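Local structure of myosin-I heavy chain (Dictyostelium discoideum, 5EJY) at residues D18-N23 against D34-Q39; C107-Q112 against I123-L128; K213-D218 against Q224-D229; L230-R233 against R237-S240; K364-D369 against D376-K381. The protein is an actin-based myosin motor with ATPase activity, involved in early phagocytosis and adhesion, and this piece is a MyTH4-FERM domain of its tail. All blocks are in the same frame, centred on the assembly; numbering follows the deposited sequence.

Interaction 1 of 5, residues D18-N23 against D34-Q39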
# COMPACT_ATOMS: atom_id res chain seq x y z
N ASP A 18 39.45 -6.89 -2.01
CA ASP A 18 39.70 -7.67 -0.81
C ASP A 18 38.55 -8.63 -0.53
O ASP A 18 38.78 -9.78 -0.18
CB ASP A 18 39.91 -6.76 0.38
CG ASP A 18 41.22 -5.98 0.29
OD1 ASP A 18 42.20 -6.54 -0.25
OD2 ASP A 18 41.26 -4.82 0.74
N TYR A 19 37.32 -8.15 -0.69
CA TYR A 19 36.15 -9.00 -0.45
C TYR A 19 36.18 -10.20 -1.38
O TYR A 19 36.00 -11.34 -0.96
CB TYR A 19 34.85 -8.22 -0.65
CG TYR A 19 33.63 -9.10 -0.54
CD1 TYR A 19 33.20 -9.85 -1.62
CD2 TYR A 19 32.92 -9.20 0.65
CE1 TYR A 19 32.10 -10.68 -1.53
CE2 TYR A 19 31.80 -10.03 0.75
CZ TYR A 19 31.40 -10.76 -0.35
OH TYR A 19 30.31 -11.59 -0.27
N ALA A 20 36.42 -9.93 -2.66
CA ALA A 20 36.39 -10.96 -3.69
C ALA A 20 37.50 -12.01 -3.55
O ALA A 20 37.26 -13.21 -3.73
CB ALA A 20 36.43 -10.32 -5.07
N ASN A 21 38.72 -11.59 -3.22
CA ASN A 21 39.78 -12.56 -2.97
C ASN A 21 39.46 -13.47 -1.78
O ASN A 21 39.76 -14.66 -1.81
CB ASN A 21 41.13 -11.88 -2.74
CG ASN A 21 41.71 -11.32 -4.00
OD1 ASN A 21 41.40 -11.78 -5.10
ND2 ASN A 21 42.56 -10.31 -3.86
N LYS A 22 38.85 -12.92 -0.74
CA LYS A 22 38.56 -13.70 0.45
C LYS A 22 37.34 -14.60 0.30
O LYS A 22 37.27 -15.67 0.93
CB LYS A 22 38.39 -12.79 1.67
CG LYS A 22 38.07 -13.54 2.95
CD LYS A 22 38.10 -12.62 4.15
N ASN A 23 36.38 -14.19 -0.53
CA ASN A 23 35.09 -14.88 -0.58
C ASN A 23 34.74 -15.62 -1.88
O ASN A 23 33.88 -16.51 -1.87
CB ASN A 23 33.96 -13.92 -0.20
CG ASN A 23 34.05 -13.48 1.24
OD1 ASN A 23 33.77 -14.26 2.16
ND2 ASN A 23 34.42 -12.23 1.46
N ASP A 34 38.82 -13.52 -16.99
CA ASP A 34 39.02 -13.12 -15.59
C ASP A 34 37.72 -13.35 -14.81
O ASP A 34 36.63 -13.05 -15.29
CB ASP A 34 39.47 -11.65 -15.51
CG ASP A 34 39.58 -11.13 -14.08
OD1 ASP A 34 39.51 -11.93 -13.12
OD2 ASP A 34 39.75 -9.90 -13.91
N ILE A 35 37.84 -13.91 -13.62
CA ILE A 35 36.67 -14.24 -12.82
C ILE A 35 36.14 -13.00 -12.11
O ILE A 35 34.97 -12.94 -11.73
CB ILE A 35 36.97 -15.35 -11.81
CG1 ILE A 35 37.65 -14.79 -10.56
CG2 ILE A 35 37.82 -16.45 -12.45
N PHE A 36 36.99 -11.99 -11.95
CA PHE A 36 36.63 -10.82 -11.14
C PHE A 36 36.03 -9.66 -11.94
O PHE A 36 35.56 -8.68 -11.36
CB PHE A 36 37.83 -10.35 -10.32
CG PHE A 36 38.37 -11.41 -9.39
CD1 PHE A 36 39.58 -12.03 -9.66
CD2 PHE A 36 37.68 -11.78 -8.25
CE1 PHE A 36 40.09 -12.99 -8.80
CE2 PHE A 36 38.17 -12.74 -7.39
CZ PHE A 36 39.38 -13.36 -7.67
N SER A 37 36.02 -9.76 -13.25
CA SER A 37 35.50 -8.68 -14.07
C SER A 37 34.60 -9.22 -15.16
O SER A 37 34.41 -10.43 -15.28
CB SER A 37 36.66 -7.88 -14.69
OG SER A 37 37.32 -8.66 -15.67
N TYR A 38 34.07 -8.31 -15.98
CA TYR A 38 33.08 -8.65 -17.00
C TYR A 38 33.47 -9.85 -17.85
O TYR A 38 34.62 -9.98 -18.28
CB TYR A 38 32.83 -7.44 -17.93
CG TYR A 38 32.07 -7.83 -19.18
CD1 TYR A 38 30.69 -7.92 -19.17
CD2 TYR A 38 32.73 -8.16 -20.36
CE1 TYR A 38 29.98 -8.30 -20.29
CE2 TYR A 38 32.03 -8.53 -21.49
CZ TYR A 38 30.65 -8.60 -21.45
OH TYR A 38 29.93 -8.97 -22.57
N GLN A 39 32.50 -10.73 -18.11
CA GLN A 39 32.70 -11.78 -19.10
C GLN A 39 31.42 -12.06 -19.89
O GLN A 39 30.32 -11.90 -19.38
CB GLN A 39 33.24 -13.05 -18.48
CG GLN A 39 32.18 -13.90 -17.77
CD GLN A 39 32.81 -15.01 -16.98
OE1 GLN A 39 33.54 -14.76 -16.02
NE2 GLN A 39 32.55 -16.24 -17.38

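Interaction 2 of 5, residues C107-Q112 against I123-L128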
# COMPACT_ATOMS: atom_id res chain seq x y z
N CYS A 107 27.42 -9.55 -6.22
CA CYS A 107 28.78 -9.77 -6.71
C CYS A 107 28.79 -9.98 -8.21
O CYS A 107 29.71 -9.54 -8.89
CB CYS A 107 29.44 -10.97 -6.02
SG CYS A 107 29.96 -10.66 -4.35
N GLN A 108 27.77 -10.68 -8.72
CA GLN A 108 27.65 -10.86 -10.17
C GLN A 108 27.46 -9.53 -10.89
O GLN A 108 27.98 -9.34 -11.99
CB GLN A 108 26.51 -11.80 -10.52
CG GLN A 108 26.72 -13.24 -10.06
CD GLN A 108 25.61 -14.17 -10.53
OE1 GLN A 108 24.87 -13.86 -11.46
NE2 GLN A 108 25.49 -15.32 -9.88
N LEU A 109 26.71 -8.61 -10.27
CA LEU A 109 26.46 -7.31 -10.90
C LEU A 109 27.68 -6.39 -10.82
O LEU A 109 27.98 -5.63 -11.75
CB LEU A 109 25.23 -6.63 -10.29
CG LEU A 109 23.97 -7.49 -10.37
CD1 LEU A 109 22.78 -6.83 -9.65
CD2 LEU A 109 23.62 -7.81 -11.83
N ILE A 110 28.38 -6.43 -9.69
CA ILE A 110 29.64 -5.70 -9.56
C ILE A 110 30.60 -6.20 -10.63
O ILE A 110 31.17 -5.40 -11.39
CB ILE A 110 30.27 -5.91 -8.18
CG1 ILE A 110 29.37 -5.30 -7.10
CG2 ILE A 110 31.69 -5.31 -8.12
CD1 ILE A 110 29.67 -5.77 -5.70
N LYS A 111 30.75 -7.51 -10.71
CA LYS A 111 31.61 -8.16 -11.70
C LYS A 111 31.29 -7.73 -13.13
O LYS A 111 32.19 -7.31 -13.88
CB LYS A 111 31.49 -9.69 -11.57
CG LYS A 111 31.98 -10.49 -12.78
CD LYS A 111 31.73 -12.00 -12.59
CE LYS A 111 31.99 -12.76 -13.88
NZ LYS A 111 33.45 -12.69 -14.25
N GLN A 112 30.02 -7.82 -13.53
CA GLN A 112 29.65 -7.54 -14.91
C GLN A 112 29.72 -6.06 -15.26
O GLN A 112 29.66 -5.70 -16.44
CB GLN A 112 28.26 -8.09 -15.24
CG GLN A 112 28.19 -9.61 -15.32
CD GLN A 112 29.10 -10.18 -16.41
OE1 GLN A 112 30.28 -10.44 -16.19
NE2 GLN A 112 28.54 -10.38 -17.60
N ILE A 123 25.27 -0.06 -19.19
CA ILE A 123 23.99 0.55 -18.86
C ILE A 123 22.96 -0.48 -18.39
O ILE A 123 22.24 -0.25 -17.41
CB ILE A 123 23.44 1.33 -20.06
CG1 ILE A 123 24.27 2.60 -20.27
CG2 ILE A 123 21.98 1.69 -19.86
CD1 ILE A 123 23.77 3.47 -21.41
N ARG A 124 22.88 -1.61 -19.08
CA ARG A 124 22.00 -2.70 -18.68
C ARG A 124 22.35 -3.27 -17.30
O ARG A 124 21.45 -3.57 -16.51
CB ARG A 124 22.03 -3.83 -19.72
CG ARG A 124 21.25 -3.50 -20.98
CD ARG A 124 19.78 -3.36 -20.66
NE ARG A 124 19.01 -2.91 -21.81
CZ ARG A 124 18.77 -3.65 -22.89
NH1 ARG A 124 19.25 -4.89 -22.95
NH2 ARG A 124 18.06 -3.16 -23.90
N VAL A 125 23.64 -3.44 -17.03
CA VAL A 125 24.04 -3.97 -15.73
C VAL A 125 23.65 -2.98 -14.63
O VAL A 125 23.21 -3.39 -13.57
CB VAL A 125 25.56 -4.26 -15.61
CG1 VAL A 125 25.87 -4.85 -14.23
CG2 VAL A 125 26.01 -5.21 -16.70
N TRP A 126 23.81 -1.69 -14.89
CA TRP A 126 23.47 -0.69 -13.88
C TRP A 126 21.95 -0.58 -13.64
O TRP A 126 21.51 -0.28 -12.52
CB TRP A 126 24.13 0.66 -14.17
CG TRP A 126 25.54 0.69 -13.65
CD1 TRP A 126 26.70 0.46 -14.37
CD2 TRP A 126 25.95 0.89 -12.30
NE1 TRP A 126 27.79 0.54 -13.53
CE2 TRP A 126 27.36 0.80 -12.26
CE3 TRP A 126 25.25 1.16 -11.11
CZ2 TRP A 126 28.08 0.97 -11.08
CZ3 TRP A 126 25.97 1.32 -9.94
CH2 TRP A 126 27.38 1.23 -9.93
N GLU A 127 21.16 -0.85 -14.67
CA GLU A 127 19.71 -1.02 -14.50
C GLU A 127 19.40 -2.20 -13.56
O GLU A 127 18.54 -2.09 -12.70
CB GLU A 127 19.02 -1.23 -15.84
CG GLU A 127 18.97 0.04 -16.72
CD GLU A 127 18.53 -0.25 -18.15
OE1 GLU A 127 18.31 -1.43 -18.48
OE2 GLU A 127 18.40 0.71 -18.94
N LEU A 128 20.09 -3.32 -13.77
CA LEU A 128 19.98 -4.48 -12.89
C LEU A 128 20.38 -4.16 -11.46
O LEU A 128 19.72 -4.59 -10.51
CB LEU A 128 20.85 -5.64 -13.38
CG LEU A 128 20.40 -6.30 -14.68
CD1 LEU A 128 21.41 -7.38 -15.12
CD2 LEU A 128 19.01 -6.91 -14.50

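Interaction 3 of 5, residues K213-D218 against Q224-D229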
# COMPACT_ATOMS: atom_id res chain seq x y z
N LYS A 213 -6.55 11.60 -7.21
CA LYS A 213 -5.33 12.30 -6.82
C LYS A 213 -4.10 11.55 -7.32
O LYS A 213 -4.07 10.33 -7.31
CB LYS A 213 -5.23 12.42 -5.31
CG LYS A 213 -6.52 12.82 -4.61
CD LYS A 213 -7.05 14.13 -5.09
CE LYS A 213 -8.29 14.51 -4.28
NZ LYS A 213 -8.87 15.81 -4.71
N GLY A 214 -3.08 12.26 -7.78
CA GLY A 214 -1.86 11.60 -8.23
C GLY A 214 -0.75 11.75 -7.20
O GLY A 214 -0.65 12.79 -6.58
N LEU A 215 0.05 10.71 -7.01
CA LEU A 215 1.26 10.82 -6.21
C LEU A 215 2.46 10.24 -6.96
O LEU A 215 2.34 9.22 -7.64
CB LEU A 215 1.12 10.09 -4.87
CG LEU A 215 0.12 10.55 -3.81
CD1 LEU A 215 0.12 9.56 -2.62
CD2 LEU A 215 0.41 11.98 -3.34
N HIS A 216 3.60 10.89 -6.83
CA HIS A 216 4.85 10.34 -7.33
C HIS A 216 5.60 9.72 -6.16
O HIS A 216 5.94 10.42 -5.20
CB HIS A 216 5.69 11.41 -8.04
CG HIS A 216 5.10 11.86 -9.33
ND1 HIS A 216 4.21 12.91 -9.42
CD2 HIS A 216 5.24 11.39 -10.59
CE1 HIS A 216 3.84 13.07 -10.68
NE2 HIS A 216 4.45 12.16 -11.41
N ILE A 217 5.85 8.42 -6.25
CA ILE A 217 6.49 7.70 -5.15
C ILE A 217 7.72 6.92 -5.61
O ILE A 217 8.02 6.84 -6.81
CB ILE A 217 5.50 6.71 -4.45
CG1 ILE A 217 5.10 5.56 -5.38
CG2 ILE A 217 4.23 7.45 -3.99
CD1 ILE A 217 4.20 4.50 -4.68
N ASP A 218 8.43 6.35 -4.65
CA ASP A 218 9.51 5.42 -4.98
C ASP A 218 9.28 4.05 -4.38
O ASP A 218 8.26 3.82 -3.69
CB ASP A 218 10.92 6.00 -4.69
CG ASP A 218 11.24 6.11 -3.20
OD1 ASP A 218 10.58 5.48 -2.35
OD2 ASP A 218 12.21 6.84 -2.87
N GLN A 224 2.24 5.30 5.36
CA GLN A 224 2.28 6.49 6.19
C GLN A 224 2.83 7.73 5.47
O GLN A 224 2.27 8.82 5.57
CB GLN A 224 3.03 6.21 7.49
CG GLN A 224 3.07 7.38 8.46
CD GLN A 224 3.64 6.98 9.83
OE1 GLN A 224 3.81 5.80 10.11
NE2 GLN A 224 3.91 7.97 10.67
N GLU A 225 3.93 7.57 4.72
CA GLU A 225 4.47 8.69 3.95
C GLU A 225 3.45 9.21 2.95
O GLU A 225 3.25 10.41 2.81
CB GLU A 225 5.74 8.27 3.19
CG GLU A 225 6.96 8.18 4.05
CD GLU A 225 8.17 7.64 3.30
OE1 GLU A 225 8.00 7.00 2.24
OE2 GLU A 225 9.29 7.86 3.80
N SER A 226 2.82 8.28 2.24
CA SER A 226 1.87 8.68 1.21
C SER A 226 0.58 9.27 1.78
O SER A 226 -0.02 10.16 1.17
CB SER A 226 1.54 7.49 0.31
OG SER A 226 2.51 7.39 -0.71
N SER A 227 0.16 8.77 2.94
CA SER A 227 -1.00 9.33 3.63
C SER A 227 -0.71 10.76 4.10
O SER A 227 -1.57 11.62 4.00
CB SER A 227 -1.40 8.45 4.82
OG SER A 227 -1.79 7.16 4.36
N ASN A 228 0.51 11.00 4.60
CA ASN A 228 0.91 12.36 4.97
C ASN A 228 0.98 13.28 3.75
O ASN A 228 0.56 14.44 3.80
CB ASN A 228 2.29 12.35 5.64
CG ASN A 228 2.28 11.67 7.00
OD1 ASN A 228 1.23 11.46 7.61
ND2 ASN A 228 3.47 11.34 7.49
N ASP A 229 1.56 12.76 2.67
CA ASP A 229 1.69 13.51 1.42
C ASP A 229 0.31 13.93 0.90
O ASP A 229 0.09 15.09 0.56
CB ASP A 229 2.41 12.64 0.39
CG ASP A 229 2.89 13.42 -0.82
OD1 ASP A 229 2.96 14.67 -0.79
OD2 ASP A 229 3.21 12.75 -1.82
O HOH W 1 3.71 13.25 -4.75

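Interaction 4 of 5, residues L230-R233 against R237-S240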
# COMPACT_ATOMS: atom_id res chain seq x y z
N LEU A 230 -0.62 12.98 0.84
CA LEU A 230 -1.96 13.30 0.35
C LEU A 230 -2.68 14.28 1.28
O LEU A 230 -3.40 15.15 0.81
CB LEU A 230 -2.81 12.04 0.19
CG LEU A 230 -3.13 11.62 -1.25
CD1 LEU A 230 -4.29 10.62 -1.24
CD2 LEU A 230 -3.45 12.84 -2.13
N SER A 231 -2.50 14.12 2.58
CA SER A 231 -3.09 15.06 3.53
C SER A 231 -2.59 16.48 3.24
O SER A 231 -3.37 17.41 3.06
CB SER A 231 -2.74 14.66 4.96
OG SER A 231 -3.27 13.37 5.27
N GLN A 232 -1.27 16.62 3.17
CA GLN A 232 -0.68 17.94 2.93
C GLN A 232 -1.17 18.52 1.60
O GLN A 232 -1.55 19.70 1.52
CB GLN A 232 0.85 17.85 2.97
CG GLN A 232 1.54 19.17 2.63
CD GLN A 232 3.04 19.13 2.89
OE1 GLN A 232 3.65 18.05 2.94
NE2 GLN A 232 3.65 20.30 3.06
N ARG A 233 -1.19 17.70 0.56
CA ARG A 233 -1.62 18.14 -0.76
C ARG A 233 -3.11 18.50 -0.85
O ARG A 233 -3.51 19.29 -1.70
CB ARG A 233 -1.24 17.11 -1.82
CG ARG A 233 0.27 16.90 -1.93
CD ARG A 233 0.58 15.73 -2.84
NE ARG A 233 0.07 15.99 -4.17
CZ ARG A 233 0.72 16.71 -5.08
NH1 ARG A 233 1.92 17.22 -4.81
NH2 ARG A 233 0.16 16.92 -6.27
N ARG A 237 -4.85 18.72 7.85
CA ARG A 237 -3.74 18.64 8.79
C ARG A 237 -2.71 17.72 8.15
O ARG A 237 -3.07 16.70 7.56
CB ARG A 237 -4.18 18.10 10.15
CG ARG A 237 -4.88 19.13 11.01
CD ARG A 237 -5.35 18.49 12.31
NE ARG A 237 -6.47 17.58 12.09
CZ ARG A 237 -7.01 16.82 13.04
NH1 ARG A 237 -6.51 16.82 14.27
NH2 ARG A 237 -8.04 16.03 12.75
N VAL A 238 -1.44 18.08 8.25
CA VAL A 238 -0.44 17.39 7.44
C VAL A 238 -0.05 16.01 7.97
O VAL A 238 0.49 15.19 7.24
CB VAL A 238 0.83 18.25 7.18
CG1 VAL A 238 0.47 19.56 6.46
CG2 VAL A 238 1.59 18.51 8.48
N ASN A 239 -0.34 15.74 9.24
CA ASN A 239 0.08 14.48 9.83
C ASN A 239 -1.08 13.49 9.85
O ASN A 239 -2.06 13.71 10.54
CB ASN A 239 0.61 14.70 11.25
CG ASN A 239 1.29 13.46 11.82
OD1 ASN A 239 1.25 12.38 11.24
ND2 ASN A 239 1.91 13.62 12.99
N SER A 240 -0.98 12.42 9.07
CA SER A 240 -2.06 11.42 9.03
C SER A 240 -2.27 10.73 10.38
O SER A 240 -3.36 10.21 10.67
CB SER A 240 -1.78 10.38 7.94
OG SER A 240 -0.63 9.61 8.26

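Interaction 5 of 5, residues K364-D369 against D376-K381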
# COMPACT_ATOMS: atom_id res chain seq x y z
N LYS A 364 -25.93 6.62 -5.51
CA LYS A 364 -25.73 8.05 -5.36
C LYS A 364 -26.81 8.67 -4.48
O LYS A 364 -26.52 9.35 -3.50
CB LYS A 364 -25.70 8.74 -6.72
CG LYS A 364 -24.65 8.20 -7.67
CD LYS A 364 -24.50 9.10 -8.89
N TYR A 365 -28.07 8.45 -4.84
CA TYR A 365 -29.18 9.09 -4.14
C TYR A 365 -30.09 8.08 -3.45
O TYR A 365 -30.80 8.42 -2.51
CB TYR A 365 -29.97 10.00 -5.09
CG TYR A 365 -29.08 10.90 -5.93
CD1 TYR A 365 -28.43 11.99 -5.37
CD2 TYR A 365 -28.88 10.64 -7.28
CE1 TYR A 365 -27.61 12.81 -6.14
CE2 TYR A 365 -28.06 11.44 -8.05
CZ TYR A 365 -27.43 12.53 -7.48
OH TYR A 365 -26.62 13.32 -8.25
N PHE A 366 -30.04 6.83 -3.91
CA PHE A 366 -30.72 5.74 -3.22
C PHE A 366 -30.01 4.42 -3.47
O PHE A 366 -29.10 4.33 -4.30
CB PHE A 366 -32.18 5.63 -3.68
CG PHE A 366 -32.35 5.72 -5.17
CD1 PHE A 366 -31.84 4.73 -5.99
CD2 PHE A 366 -33.01 6.80 -5.74
CE1 PHE A 366 -31.98 4.82 -7.37
CE2 PHE A 366 -33.16 6.89 -7.11
CZ PHE A 366 -32.64 5.89 -7.93
N THR A 367 -30.44 3.39 -2.74
CA THR A 367 -29.93 2.03 -2.92
C THR A 367 -30.78 1.28 -3.94
O THR A 367 -31.94 1.63 -4.16
CB THR A 367 -29.98 1.24 -1.61
OG1 THR A 367 -31.32 1.24 -1.11
CG2 THR A 367 -29.08 1.87 -0.57
N THR A 368 -30.21 0.26 -4.57
CA THR A 368 -30.94 -0.59 -5.49
C THR A 368 -32.23 -1.08 -4.84
O THR A 368 -33.30 -1.07 -5.44
CB THR A 368 -30.11 -1.80 -5.93
OG1 THR A 368 -28.90 -1.35 -6.55
N ASP A 369 -32.10 -1.50 -3.58
CA ASP A 369 -33.25 -1.95 -2.81
C ASP A 369 -34.37 -0.91 -2.83
O ASP A 369 -35.56 -1.26 -2.91
CB ASP A 369 -32.82 -2.23 -1.37
CG ASP A 369 -34.00 -2.49 -0.46
OD1 ASP A 369 -34.98 -3.12 -0.91
OD2 ASP A 369 -33.94 -2.06 0.71
N ASP A 376 -41.27 5.43 -5.41
CA ASP A 376 -42.28 6.45 -5.21
C ASP A 376 -42.13 7.16 -3.87
O ASP A 376 -42.33 8.37 -3.76
N ASP A 377 -41.78 6.39 -2.84
CA ASP A 377 -41.53 6.94 -1.51
C ASP A 377 -40.35 7.90 -1.54
O ASP A 377 -40.30 8.87 -0.78
CB ASP A 377 -41.23 5.81 -0.53
CG ASP A 377 -42.38 4.82 -0.39
OD1 ASP A 377 -43.00 4.47 -1.42
OD2 ASP A 377 -42.65 4.41 0.76
N PHE A 378 -39.39 7.61 -2.41
CA PHE A 378 -38.21 8.46 -2.56
C PHE A 378 -38.58 9.70 -3.34
O PHE A 378 -38.43 10.83 -2.85
CB PHE A 378 -37.10 7.71 -3.30
CG PHE A 378 -35.90 8.56 -3.63
CD1 PHE A 378 -35.82 9.23 -4.84
CD2 PHE A 378 -34.86 8.70 -2.72
CE1 PHE A 378 -34.71 10.03 -5.14
CE2 PHE A 378 -33.76 9.48 -3.01
CZ PHE A 378 -33.69 10.15 -4.23
N ILE A 379 -39.06 9.49 -4.56
CA ILE A 379 -39.50 10.58 -5.42
C ILE A 379 -40.40 11.53 -4.65
O ILE A 379 -40.43 12.73 -4.92
CB ILE A 379 -40.25 10.05 -6.66
CG1 ILE A 379 -39.27 9.36 -7.60
CG2 ILE A 379 -40.95 11.18 -7.39
CD1 ILE A 379 -38.20 10.29 -8.14
N ASN A 380 -41.12 10.99 -3.68
CA ASN A 380 -42.01 11.80 -2.85
C ASN A 380 -41.27 12.60 -1.79
O ASN A 380 -41.61 13.76 -1.53
N LYS A 381 -40.27 11.99 -1.17
CA LYS A 381 -39.48 12.70 -0.16
C LYS A 381 -38.68 13.80 -0.85
O LYS A 381 -38.47 14.87 -0.27
CB LYS A 381 -38.56 11.73 0.58
CG LYS A 381 -37.92 12.31 1.84
CD LYS A 381 -38.94 12.46 2.97
CE LYS A 381 -38.30 13.05 4.21
NZ LYS A 381 -39.17 12.94 5.42

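Interaction 1 of 5, residues D18-N23 against D34-Q39
Phe36 meets the end of helix 16-23 through CD2, CE2 and CZ of its ring, and two neighbours on the helix, Ala20 and Asn21, receive it. The methyl of Ala20 comes at CD2 obliquely, with CB 3.7 Å from Phe36 CD2, and reaches CE2 at nearly the same distance. Farther round the ring, OD1 of Asn21 lies 3.6 Å from Phe36 CZ, again from an oblique direction. The Asn21 side chain runs at about a right angle to that of Phe36, and its amide plane stands 86° from the ring plane. Phe36 is aimed by its first torsion, which sets CG opposite its own carbonyl carbon (chi1 -58°). The backbone of the loop is held by an Asx turn: Phe36 N donates to Asp34 OD1 at 2.8 Å along an almost straight path (175°), entering from above the carboxylate plane. Ile35 CG1 sits over the centre of one ring face, and the ring of Phe24 also meets Phe36. The loop thus packs back on the helix it follows, and just beyond Phe36 Lys111 of helix 102-112 bonds to Ser37 O and Gln39 OE1, joining it to the MyTH4 helices. Loop and helix meet through methyl-to-ring packing and an amide oxygen lying obliquely against the ring at CZ, contacts with little directional demand; a directional bond, from Phe36 N to Asp34 OD1, lies within the loop and steadies the backbone that presents the ring.

Interaction 2 of 5, residues C107-Q112 against I123-L128
Helices 102-112 and 119-133 run antiparallel where they meet, their local axes 9.5 Å apart at closest and 158° between their directions, with Leu109 and Val125 bringing their CA atoms to 6.4 Å. Val125 points into the neighbouring helix and divides its two methyls between successive turns. CG1, opposite the backbone N (chi1 -178°), touches the carbonyl of Leu109, with Val125 CG1 3.3 Å from Leu109 O; CG2 lies 3.9 Å from Gln112 CB. Leu109 crosses Leu128 at about a right angle, its CD2 3.8 Å from Leu128 CB, while CD1 rests near the carbonyl of Leu128. An alanine at Leu109 would lack the forked end, and would probably open a gap beside Leu128 and leave that side chain freer to turn. The carbonyls brushed by Val125 have polar partners elsewhere: Leu109 O takes Ser113 OG, and Gln112 O takes Asn116 ND2. Gln112 turns its amide away, bent at chi2, and gives NE2 to Gln39 O. Two successive helices joined by a short loop and packed through branched aliphatic side chains form an antiparallel helical hairpin, here one element of the all-helical MyTH4 domain.

Interaction 3 of 5, residues K213-D218 against Q224-D229
The ubiquitin-like first lobe of a FERM domain lays a helix across a mixed sheet, the beta-grasp arrangement, and Leu215 and Ile217 of edge strand 212-217 here meet Ser226 and Asp229 of helix 223-233. The local axes of strand and helix approach to 10.0 Å, with 134° between their directions. Leu215 forks between two residues on the helix: CD1 lies 3.8 Å from Ser226 OG, and CD2 is 3.3 Å from Asp229 OD2. Leu215 and Asp229 run alongside each other, head to tail; with CG opposite the backbone N (chi1 -167°), the carboxylate is set against Leu215. Ile217 adds its branch methyl, with CG2 3.7 Å from Ser226 OG. At the margin a water bridges the two elements, accepting from His216 N at 3.1 Å and donating to Asp229 OD2 at 3.0 Å. A glycine at Leu215 would remove the whole forked side chain and would probably uncover one flank of Ser226 and leave the Asp229 carboxylate less confined. Methyls facing a hydroxyl and a carboxylate give an interface without direct polar bonds between strand and helix; the link between Asp229 and the strand edge is a water, which probably tolerates small shifts between them.

Interaction 4 of 5, residues L230-R233 against R237-S240
Helix 223-233 ends and the chain doubles back, bringing Gln232 and Val238 to 4.5 Å between their CA atoms, the nearest backbone approach of the two segments. This is the turn out of the helix of the ubiquitin-like (RA-like) first lobe of the FERM domain, leading into the short helix 240-243. Ser231 points into the returning chain, and its CB lies 3.3 Å from Arg237 O and 4.0 Å from Val238 O, so the methylene lies against consecutive carbonyls. Its hydroxyl is engaged elsewhere. OG stands beside the backbone N and opposite the carbonyl carbon (chi1 -62°), which lets it turn back along the helix to bond with Ser227 O. Asn243 ND2 bonds both to this OG and to Arg237 O, tying the two segments together from a third place in the chain. On the more exposed flank, Gln232 and Val238 lie alongside one another and point the same way. Val238 CG1 packs against the aliphatic base of Gln232, at 3.9 Å from CB and about as far from CG; with CG opposite the backbone N (chi1 176°) and the chain extended beyond it, the amide is carried past the valine. Ser240 contributes lightly, its CB 4.3 Å from Ser231 OG, while its own hydroxyl bonds to Asn228. Next to it, Asn239 is the N-cap of helix 240-243, its OD1 taking Lys241 N. Arg237 turns away and forms a salt bridge with Glu310. The direct contact is therefore aliphatic carbon against carbonyl and methyl, and its polar stitching is indirect, with one asparagine amide serving a hydroxyl and a carbonyl from the two arms of the turn.

Interaction 5 of 5, residues K364-D369 against D376-K381
Lys381 N bonds to Asp377 O at 3.1 Å in the helix that presents Phe378 to Phe366 and Tyr365, and the contact itself depends on those aromatic residues. Phe366 and Phe378 make a T-shaped pair: the edge of Phe366 is directed at one face of Phe378, with centroids 5.0 Å apart and planes at 89°. Phe366 CD2 sits over the centre of that face, 3.7 Å from Phe378 CE1, so the stem of the T drops almost squarely onto the ring. Phe378 reaches across because its CG lies opposite the backbone N (chi1 174°), whereas CG of Phe366 is wedged between its own backbone N and carbonyl carbon (chi1 46°). Tyr365 supplies a second footing, with CB 3.8 Å from Phe378 CZ, and its ring then leads away to let OH bond to Glu345. The carbonyl of Tyr365 also faces the phenyl group obliquely, its O 3.2 Å from Phe378 CE2. Leu357 touches both phenylalanines, and Ile335 and Leu342 also touch Phe378, so the pair lies in the helical core of the FERM central domain. Tyr365 O is buried without a hydrogen-bond partner, probably at some energetic cost, with the phenyl ring beside it as a poor substitute, while the edge-to-face pair probably helps to keep the two rings perpendicular.

In the fold
From the N terminus, interaction 1 closes the loop that follows helix 16-23, and interaction 2 closes the hairpin of helices 102-112 and 119-133 in the MyTH4 domain. These two touch: Lys111 binds Ser37 O and Gln39 OE1, tying the early loop to the helical bundle. Interactions 3 and 4 follow in the ubiquitin-like lobe and share helix 223-233, one holding it to the sheet edge, the other folding the next loop over its end; Asn228 and Ser240 join them. Interaction 5 closes a short helical connection, through helix 368-373, in the FERM central domain, its centre about 74 Å from that of interaction 1. All five are in series, and none nests or crosses.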